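Local coordinates for sugar ABC transporter substrate-binding protein, BlMnBP1 (Bifidobacterium animalis subsp. lactis ATCC 27673, PDB 6I5R), which binds manno-oligosaccharides such as mannobiose and probably delivers them to an ABC transporter for uptake, at residues E196-G201 / T263-S268; K269-M272 / E276-T279. One frame throughout, in Å; residues are numbered along the deposited sequence.

Interaction 1. Residues E196-G201 / T263-S268; sequences EDWAMG and TDWESS. With ZN (zinc ion), chain L; ZN (zinc ion), chain G; BMA (beta-D-mannopyranose), chain B; BMA (beta-D-mannopyranose), chain C.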
loop_
_atom_site.group_PDB
_atom_site.type_symbol
_atom_site.label_atom_id
_atom_site.label_comp_id
_atom_site.label_asym_id
_atom_site.label_seq_id
_atom_site.Cartn_x
_atom_site.Cartn_y
_atom_site.Cartn_z
ATOM N N GLU A 196 -7.342 -4.097 12.420
ATOM C CA GLU A 196 -6.033 -3.773 11.863
ATOM C C GLU A 196 -6.040 -2.322 11.390
ATOM O O GLU A 196 -6.724 -1.966 10.422
ATOM C CB GLU A 196 -5.682 -4.714 10.717
ATOM C CG GLU A 196 -5.584 -6.168 11.078
ATOM C CD GLU A 196 -4.493 -6.478 12.101
ATOM O OE1 GLU A 196 -3.334 -6.043 11.947
ATOM O OE2 GLU A 196 -4.808 -7.184 13.068
ATOM N N ASP A 197 -5.273 -1.478 12.057
ATOM C CA ASP A 197 -5.205 -0.088 11.645
ATOM C C ASP A 197 -4.834 0.041 10.169
ATOM O O ASP A 197 -5.399 0.881 9.453
ATOM C CB ASP A 197 -4.215 0.683 12.530
ATOM C CG ASP A 197 -4.784 0.962 13.901
ATOM O OD1 ASP A 197 -5.577 0.125 14.369
ATOM O OD2 ASP A 197 -4.479 2.035 14.484
ATOM N N TRP A 198 -3.882 -0.779 9.697
ATOM C CA TRP A 198 -3.400 -0.622 8.335
ATOM C C TRP A 198 -4.488 -1.045 7.351
ATOM O O TRP A 198 -4.562 -0.503 6.248
ATOM C CB TRP A 198 -2.128 -1.434 8.100
ATOM C CG TRP A 198 -2.315 -2.863 8.391
ATOM C CD1 TRP A 198 -2.013 -3.505 9.552
ATOM C CD2 TRP A 198 -2.881 -3.849 7.518
ATOM N NE1 TRP A 198 -2.357 -4.829 9.447
ATOM C CE2 TRP A 198 -2.908 -5.057 8.214
ATOM C CE3 TRP A 198 -3.384 -3.815 6.215
ATOM C CZ2 TRP A 198 -3.399 -6.234 7.647
ATOM C CZ3 TRP A 198 -3.865 -4.970 5.665
ATOM C CH2 TRP A 198 -3.881 -6.161 6.380
ATOM N N ALA A 199 -5.350 -1.988 7.746
ATOM C CA ALA A 199 -6.407 -2.403 6.829
ATOM C C ALA A 199 -7.465 -1.305 6.677
ATOM O O ALA A 199 -8.059 -1.132 5.604
ATOM C CB ALA A 199 -7.053 -3.695 7.314
ATOM N N MET A 200 -7.703 -0.564 7.778
ATOM C CA MET A 200 -8.625 0.558 7.675
ATOM C C MET A 200 -7.999 1.739 6.913
ATOM O O MET A 200 -8.664 2.382 6.083
ATOM C CB MET A 200 -9.085 0.996 9.053
ATOM C CG MET A 200 -9.946 -0.047 9.746
ATOM S SD MET A 200 -11.706 0.331 9.567
ATOM C CE MET A 200 -12.084 -0.354 7.941
ATOM N N GLY A 201 -6.710 1.982 7.196
ATOM C CA GLY A 201 -6.013 3.051 6.496
ATOM C C GLY A 201 -5.920 2.826 4.994
ATOM O O GLY A 201 -5.746 3.785 4.234
ATOM N N THR A 263 -12.837 -8.224 14.704
ATOM C CA THR A 263 -12.352 -8.852 13.484
ATOM C C THR A 263 -10.961 -9.436 13.694
ATOM O O THR A 263 -10.203 -9.019 14.580
ATOM C CB THR A 263 -12.293 -7.863 12.322
ATOM O OG1 THR A 263 -11.393 -6.795 12.611
ATOM C CG2 THR A 263 -13.682 -7.329 12.037
ATOM N N ASP A 264 -10.604 -10.388 12.834
ATOM C CA ASP A 264 -9.292 -11.014 12.918
ATOM C C ASP A 264 -8.690 -11.226 11.536
ATOM O O ASP A 264 -9.219 -11.988 10.722
ATOM C CB ASP A 264 -9.369 -12.337 13.672
ATOM C CG ASP A 264 -8.028 -13.000 13.772
ATOM O OD1 ASP A 264 -7.145 -12.458 14.488
ATOM O OD2 ASP A 264 -7.838 -14.028 13.096
ATOM N N TRP A 265 -7.534 -10.600 11.316
ATOM C CA TRP A 265 -6.914 -10.565 9.997
ATOM C C TRP A 265 -6.516 -11.953 9.511
ATOM O O TRP A 265 -6.853 -12.343 8.384
ATOM C CB TRP A 265 -5.704 -9.633 10.051
ATOM C CG TRP A 265 -4.781 -9.781 8.912
ATOM C CD1 TRP A 265 -3.479 -10.126 8.987
ATOM C CD2 TRP A 265 -5.082 -9.637 7.511
ATOM N NE1 TRP A 265 -2.926 -10.176 7.738
ATOM C CE2 TRP A 265 -3.887 -9.869 6.810
ATOM C CE3 TRP A 265 -6.237 -9.310 6.786
ATOM C CZ2 TRP A 265 -3.797 -9.803 5.410
ATOM C CZ3 TRP A 265 -6.145 -9.231 5.372
ATOM C CH2 TRP A 265 -4.932 -9.483 4.710
ATOM N N GLU A 266 -5.811 -12.718 10.345
ATOM C CA GLU A 266 -5.224 -13.971 9.883
ATOM C C GLU A 266 -6.292 -14.985 9.531
ATOM O O GLU A 266 -6.162 -15.702 8.539
ATOM C CB GLU A 266 -4.291 -14.544 10.943
ATOM C CG GLU A 266 -3.008 -13.756 11.097
ATOM C CD GLU A 266 -2.125 -13.810 9.863
ATOM O OE1 GLU A 266 -2.425 -14.588 8.942
ATOM O OE2 GLU A 266 -1.102 -13.103 9.819
ATOM N N SER A 267 -7.347 -15.071 10.344
ATOM C CA SER A 267 -8.446 -15.976 10.009
ATOM C C SER A 267 -9.261 -15.454 8.838
ATOM O O SER A 267 -9.886 -16.254 8.133
ATOM C CB SER A 267 -9.365 -16.218 11.218
ATOM O OG SER A 267 -9.799 -15.025 11.840
ATOM N N SER A 268 -9.267 -14.136 8.606
ATOM C CA SER A 268 -10.038 -13.617 7.475
ATOM C C SER A 268 -9.511 -14.167 6.156
ATOM O O SER A 268 -10.277 -14.325 5.201
ATOM C CB SER A 268 -10.033 -12.081 7.476
ATOM O OG SER A 268 -8.895 -11.527 6.859
HETATM ZN ZN ZN L . -1.850 -5.786 13.575
HETATM ZN ZN ZN G . -5.846 -0.099 16.477
HETATM C C1 BMA B . 0.990 -10.748 7.880
HETATM C C2 BMA B . 0.890 -10.529 6.349
HETATM C C3 BMA B . 1.151 -9.061 6.035
HETATM C C4 BMA B . 0.387 -8.157 6.968
HETATM C C5 BMA B . 0.600 -8.564 8.432
HETATM C C6 BMA B . -0.129 -7.650 9.386
HETATM O O1 BMA B . 0.578 -12.067 8.044
HETATM O O2 BMA B . -0.493 -10.804 5.960
HETATM O O3 BMA B . 0.840 -8.754 4.720
HETATM O O4 BMA B . 0.822 -6.806 6.809
HETATM O O5 BMA B . 0.168 -9.905 8.595
HETATM O O6 BMA B . 0.468 -7.872 10.670
HETATM C C1 BMA C . 0.345 -6.057 5.724
HETATM C C2 BMA C . 0.369 -4.596 6.266
HETATM C C3 BMA C . 0.028 -3.673 5.138
HETATM C C4 BMA C . 0.836 -3.994 3.884
HETATM C C5 BMA C . 0.675 -5.463 3.490
HETATM C C6 BMA C . 1.532 -5.823 2.292
HETATM O O2 BMA C . 1.688 -4.211 6.648
HETATM O O3 BMA C . 0.225 -2.296 5.472
HETATM O O4 BMA C . 0.345 -3.192 2.843
HETATM O O5 BMA C . 1.114 -6.263 4.601
HETATM O O6 BMA C . 2.927 -5.688 2.610
HETATM O O HOH W 1 -6.946 -8.686 13.293
HETATM O O HOH W 2 -3.493 -6.510 15.350
HETATM O O HOH W 3 -6.986 1.664 16.569
HETATM O O HOH W 4 -7.362 -1.444 16.118
HETATM O O HOH W 5 -0.787 -6.982 13.064
HETATM O O HOH W 6 -0.929 -4.565 12.624
#

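Interaction 2. Residues K269-M272 / E276-T279; sequences KGKM and EIAT. With BMA (beta-D-mannopyranose), chain B.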
loop_
_atom_site.group_PDB
_atom_site.type_symbol
_atom_site.label_atom_id
_atom_site.label_comp_id
_atom_site.label_asym_id
_atom_site.label_seq_id
_atom_site.Cartn_x
_atom_site.Cartn_y
_atom_site.Cartn_z
ATOM N N LYS A 269 -8.211 -14.476 6.081
ATOM C CA LYS A 269 -7.669 -15.067 4.868
ATOM C C LYS A 269 -8.357 -16.391 4.565
ATOM O O LYS A 269 -8.865 -16.611 3.461
ATOM C CB LYS A 269 -6.149 -15.276 5.008
ATOM C CG LYS A 269 -5.324 -13.991 5.047
ATOM C CD LYS A 269 -3.913 -14.328 5.447
ATOM C CE LYS A 269 -3.138 -13.067 5.852
ATOM N NZ LYS A 269 -1.749 -13.417 6.321
ATOM N N GLY A 270 -8.392 -17.285 5.545
ATOM C CA GLY A 270 -9.016 -18.572 5.318
ATOM C C GLY A 270 -10.496 -18.434 5.019
ATOM O O GLY A 270 -11.051 -19.178 4.203
ATOM N N LYS A 271 -11.151 -17.475 5.667
ATOM C CA LYS A 271 -12.581 -17.285 5.452
ATOM C C LYS A 271 -12.880 -16.836 4.023
ATOM O O LYS A 271 -13.855 -17.296 3.430
ATOM C CB LYS A 271 -13.132 -16.267 6.448
ATOM C CG LYS A 271 -13.176 -16.747 7.887
ATOM C CD LYS A 271 -13.920 -15.729 8.726
ATOM C CE LYS A 271 -13.892 -16.040 10.178
ATOM N NZ LYS A 271 -14.358 -14.859 10.915
ATOM N N MET A 272 -12.068 -15.927 3.464
ATOM C CA MET A 272 -12.210 -15.542 2.060
ATOM C C MET A 272 -12.047 -16.757 1.155
ATOM O O MET A 272 -12.856 -16.996 0.243
ATOM C CB MET A 272 -11.176 -14.464 1.718
ATOM C CG MET A 272 -10.863 -14.298 0.225
ATOM S SD MET A 272 -12.221 -13.524 -0.642
ATOM C CE MET A 272 -12.019 -11.873 -0.005
ATOM N N GLU A 276 -16.617 -17.623 3.150
ATOM C CA GLU A 276 -17.313 -17.061 4.301
ATOM C C GLU A 276 -17.234 -15.547 4.320
ATOM O O GLU A 276 -17.960 -14.904 5.088
ATOM C CB GLU A 276 -16.716 -17.589 5.608
ATOM C CG GLU A 276 -16.767 -19.079 5.714
ATOM C CD GLU A 276 -16.175 -19.604 6.999
ATOM O OE1 GLU A 276 -16.277 -18.942 8.061
ATOM O OE2 GLU A 276 -15.574 -20.687 6.931
ATOM N N ILE A 277 -16.364 -14.987 3.496
ATOM C CA ILE A 277 -16.288 -13.554 3.259
ATOM C C ILE A 277 -16.356 -13.338 1.746
ATOM O O ILE A 277 -15.672 -14.030 0.984
ATOM C CB ILE A 277 -14.986 -12.935 3.796
ATOM C CG1 ILE A 277 -14.906 -12.948 5.334
ATOM C CG2 ILE A 277 -14.850 -11.528 3.252
ATOM C CD1 ILE A 277 -13.488 -12.678 5.845
ATOM N N ALA A 278 -17.151 -12.365 1.311
ATOM C CA ALA A 278 -17.272 -12.156 -0.129
ATOM C C ALA A 278 -16.281 -11.130 -0.673
ATOM O O ALA A 278 -15.735 -11.314 -1.766
ATOM C CB ALA A 278 -18.686 -11.707 -0.494
ATOM N N THR A 279 -16.057 -10.029 0.047
ATOM C CA THR A 279 -15.113 -9.022 -0.419
ATOM C C THR A 279 -14.286 -8.436 0.719
ATOM O O THR A 279 -14.723 -8.365 1.867
ATOM C CB THR A 279 -15.812 -7.867 -1.139
ATOM O OG1 THR A 279 -16.580 -7.106 -0.205
ATOM C CG2 THR A 279 -16.737 -8.382 -2.238
HETATM C C1 BMA B . 0.990 -10.748 7.880
HETATM C C2 BMA B . 0.890 -10.529 6.349
HETATM C C3 BMA B . 1.151 -9.061 6.035
HETATM C C4 BMA B . 0.387 -8.157 6.968
HETATM C C5 BMA B . 0.600 -8.564 8.432
HETATM C C6 BMA B . -0.129 -7.650 9.386
HETATM O O1 BMA B . 0.578 -12.067 8.044
HETATM O O2 BMA B . -0.493 -10.804 5.960
HETATM O O3 BMA B . 0.840 -8.754 4.720
HETATM O O4 BMA B . 0.822 -6.806 6.809
HETATM O O5 BMA B . 0.168 -9.905 8.595
HETATM O O6 BMA B . 0.468 -7.872 10.670
#

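Interaction 1. Residues E196-G201 / T263-S268
Glu-196 OE1 has two partners: it ligates a zinc ion at 2.2 Å and accepts a hydrogen bond from Trp-198 NE1 at 2.9 Å. The indole N-H uses the anti lone pair of OE1, but the bond is bent (133°), with the oxygen tilted out of the ring plane. The other carboxylate oxygen, Glu-196 OE2, accepts a hydrogen bond from a water, which in turn accepts one from Trp-265 N, so the carboxylate is tied indirectly to the first turn of helix 265-273. Asp-264 caps that turn, its OD2 accepting from Ser-267 N. Nearer the backbone, Glu-196 CG rests on Trp-265 CB at 3.6 Å. The two indoles form an edge-to-face (T-shaped) pair with planes at 89°: Trp-198 CH2 stands over the centre of the Trp-265 ring, 3.7 Å from Trp-265 CE2. With CG set between backbone N and carbonyl carbon (chi1 57°), Trp-198 turns one face to the sugar, where C2 of the chain C mannose lies 3.6 Å from Trp-198 CD2; Glu-196 CB and Ala-199 CB lie against the opposite face, both off toward its margin. Trp-265 NE1 instead donates to O2 of the chain B mannose at 3.1 Å and, weakly, to its O5, while Glu-266 OE2 accepts from that mannose's O1. Replacing Trp-198 by an alanine would probably strip the chain C mannose of its stacking surface and leave the Trp-265 face without its edge-on partner. Such an aromatic platform flanked by hydrogen-bonding groups is characteristic of the sugar-binding cleft of ABC-transporter solute-binding proteins.

Interaction 2. Residues K269-M272 / E276-T279
Lys-271 and Glu-276 cross at about a right angle, and the touching is done by the lysine's methylenes: Glu-276 OE1 comes within 3.8 Å of Lys-271 CG, whereas Lys-271 NZ stays 5.3 Å from that oxygen, too far for a salt bridge, although the opposite charges may attract weakly. The join itself is made by the backbone. Lys-271 O accepts from Glu-276 N at 2.8 Å in a fairly straight bond (154°), five residues on, and a weak second bond comes from Ile-277 N, so one carbonyl near the helix end receives the two N-H groups that lead into the strand. Ile-277 points toward the helix; its CD1 packs against Lys-271 CB at 3.7 Å. This is a tight turn from helix 265-273 into strand 277-283, the last step of a long crossover from strand 188-190; strand 277-283 pairs in parallel with 188-190 and antiparallel with 139-155. Met-272 leaves the helix with CG anti to the backbone N (chi1 160°), then bends at both following torsions, which folds its tail over the strand. There Met-272 SD lies 3.8 Å from Ile-277 O, a buried carbonyl oxygen with no hydrogen-bond partner in the model, and the methyl CE reaches past Ile-277 CG2 toward the backbone of Ala-278 and Thr-279. Val-153 of strand 139-155 also touches Met-272. Lys-269 starts away from the strand, and its chain, extended beyond CG, carries NZ to O2 of the chain B mannose at 2.9 Å, with a weaker bond to O1; Glu-266 forms a salt bridge with the same ammonium.

Overall arrangement
Helix 265-273 serves both interactions, its start in interaction 1 and its later part in interaction 2. Interaction 1, partly buried and facing the sugar cleft, relies on aromatic rings and a water bridge, with zinc bound on the 196-201 side only and no direct hydrogen bond between its two segments. Interaction 2 is the more buried although it lies farther from the centre of the chain; backbone bonds and aliphatic packing join the helix to strand 277-283, with the charged side chains of Lys-271 and Glu-276 toward its more exposed side. The two meet where Ser-268 O packs against Ile-277 CD1 at 3.7 Å. Both also reach the chain B mannose, through Trp-198, Trp-265 and Glu-266 in the first and through Lys-269 in the second.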